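Local coordinates for protein histidinol-phosphate aminotransferase (Clostridium acetobutylicum, PDB 3FTB) that probably acts as a pyridoxal phosphate-dependent aminotransferase, transferring amino groups in histidine biosynthesis, at residues 195-198 / 199-202. Numbering follows the deposited sequence.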
ATOM      1  N   SER A 195      21.869 -15.458  13.144  1.00 30.65           N
ATOM      2  CA  SER A 195      22.313 -14.630  12.018  1.00 36.60           C
ATOM      3  C   SER A 195      21.584 -13.298  11.953  1.00 41.85           C
ATOM      4  O   SER A 195      22.140 -12.313  11.449  1.00 40.86           O
ATOM      5  CB  SER A 195      22.175 -15.377  10.690  1.00 37.62           C
ATOM      6  OG  SER A 195      23.278 -16.250  10.504  1.00 43.79           O
ATOM      7  N   SER A 196      20.350 -13.267  12.465  1.00 42.84           N
ATOM      8  CA  SER A 196      19.599 -12.014  12.595  1.00 34.03           C
ATOM      9  C   SER A 196      19.940 -11.290  13.888  1.00 27.02           C
ATOM     10  O   SER A 196      20.302 -11.903  14.888  1.00 22.65           O
ATOM     11  CB  SER A 196      18.092 -12.250  12.524  1.00 41.32           C
ATOM     12  OG  SER A 196      17.666 -13.112  13.552  1.00 54.73           O
ATOM     13  N   PHE A 197      19.827  -9.973  13.853  1.00 31.92           N
ATOM     14  CA  PHE A 197      20.012  -9.166  15.038  1.00 31.23           C
ATOM     15  C   PHE A 197      18.709  -9.038  15.803  1.00 33.88           C
ATOM     16  O   PHE A 197      18.636  -8.285  16.772  1.00 37.88           O
ATOM     17  CB  PHE A 197      20.509  -7.777  14.650  1.00 33.74           C
ATOM     18  CG  PHE A 197      21.980  -7.722  14.370  1.00 43.14           C
ATOM     19  CD1 PHE A 197      22.494  -8.246  13.189  1.00 43.84           C
ATOM     20  CD2 PHE A 197      22.855  -7.154  15.286  1.00 37.30           C
ATOM     21  CE1 PHE A 197      23.853  -8.208  12.932  1.00 43.79           C
ATOM     22  CE2 PHE A 197      24.209  -7.108  15.028  1.00 36.91           C
ATOM     23  CZ  PHE A 197      24.710  -7.637  13.852  1.00 41.28           C
ATOM     24  N   VAL A 198      17.667  -9.745  15.370  1.00 39.19           N
ATOM     25  CA  VAL A 198      16.379  -9.626  16.053  1.00 45.41           C
ATOM     26  C   VAL A 198      16.509  -9.955  17.544  1.00 41.61           C
ATOM     27  O   VAL A 198      15.870  -9.321  18.386  1.00 38.02           O
ATOM     28  CB  VAL A 198      15.264 -10.483  15.405  1.00 45.71           C
ATOM     29  CG1 VAL A 198      14.790  -9.840  14.103  1.00 35.94           C
ATOM     30  CG2 VAL A 198      15.730 -11.936  15.204  1.00 41.81           C
ATOM     31  N   GLY A 199      17.356 -10.931  17.865  1.00 38.47           N
ATOM     32  CA  GLY A 199      17.590 -11.315  19.248  1.00 26.47           C
ATOM     33  C   GLY A 199      18.417 -10.299  20.017  1.00 32.41           C
ATOM     34  O   GLY A 199      18.768 -10.521  21.189  1.00 27.12           O
ATOM     35  N   GLU A 200      18.739  -9.188  19.349  1.00 26.84           N
ATOM     36  CA  GLU A 200      19.489  -8.100  19.965  1.00 29.03           C
ATOM     37  C   GLU A 200      18.604  -6.879  20.196  1.00 26.43           C
ATOM     38  O   GLU A 200      19.055  -5.880  20.754  1.00 39.79           O
ATOM     39  CB  GLU A 200      20.690  -7.709  19.088  1.00 46.07           C
ATOM     40  CG  GLU A 200      22.027  -8.353  19.468  1.00 45.40           C
ATOM     41  CD  GLU A 200      22.217  -9.709  18.835  1.00 51.64           C
ATOM     42  OE1 GLU A 200      21.493 -10.018  17.866  1.00 59.89           O
ATOM     43  OE2 GLU A 200      23.094 -10.463  19.302  1.00 52.63           O
ATOM     44  N   ILE A 201      17.346  -6.972  19.768  1.00 26.40           N
ATOM     45  CA  ILE A 201      16.414  -5.834  19.779  1.00 39.42           C
ATOM     46  C   ILE A 201      16.231  -5.221  21.179  1.00 46.41           C
ATOM     47  O   ILE A 201      16.167  -3.996  21.344  1.00 41.83           O
ATOM     48  CB  ILE A 201      15.039  -6.248  19.195  1.00 36.87           C
ATOM     49  CG1 ILE A 201      15.162  -6.600  17.706  1.00 40.52           C
ATOM     50  CG2 ILE A 201      14.011  -5.158  19.384  1.00 27.13           C
ATOM     51  CD1 ILE A 201      15.364  -5.412  16.824  1.00 36.18           C
ATOM     52  N   LYS A 202      16.161  -6.077  22.191  1.00 50.45           N
ATOM     53  CA  LYS A 202      15.949  -5.612  23.555  1.00 52.02           C
ATOM     54  C   LYS A 202      17.171  -4.890  24.139  1.00 46.72           C
ATOM     55  O   LYS A 202      17.041  -3.963  24.945  1.00 44.62           O
ATOM     56  CB  LYS A 202      15.541  -6.793  24.433  1.00 48.47           C
ATOM     57  CG  LYS A 202      14.288  -7.493  23.946  1.00 34.35           C
ATOM     58  CD  LYS A 202      13.221  -6.471  23.654  1.00 32.45           C
ATOM     59  CE  LYS A 202      11.852  -7.084  23.769  1.00 36.68           C
ATOM     60  NZ  LYS A 202      10.805  -6.053  23.917  1.00 31.50           N
TER
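Phe197 and Glu200 meet through both backbone and side chain where the chain winds through a short 3-10 turn, with Val198 at its centre. The backbone N of Glu200 donates to Phe197 O at 2.7 Å with an N-H...O angle of 149°. It approaches from 56° above the carbonyl plane, away from the lone-pair directions. A second bond of the same i to i+3 spacing runs from Ile201 N to Val198 O at 3.1 Å, although the position of that oxygen is less certain. The CB of Val198 points away from the turn, and its side chain touches Arg211 on strand 207-212.

The Glu200 side chain bends at chi2 and folds back over the turn, setting OE1 3.3 Å from Phe197 CA. The same oxygen lies 4.0 Å from Phe197 CB and reaches the ring obliquely, the carboxylate and ring planes being 57° apart. This is van der Waals contact; the other oxygen, OE2, has a weak, long ion pair with Lys163. Glu184 accepts a hydrogen bond from Phe197 N.

The Glu200 N to Phe197 O bond marks a 3-10 turn, and the less certain second bond is consistent with it; the turn lies in the connection between strands 179-183 and 207-212 of the seven-stranded mixed sheet characteristic of the large domain in fold-type I aminotransferases.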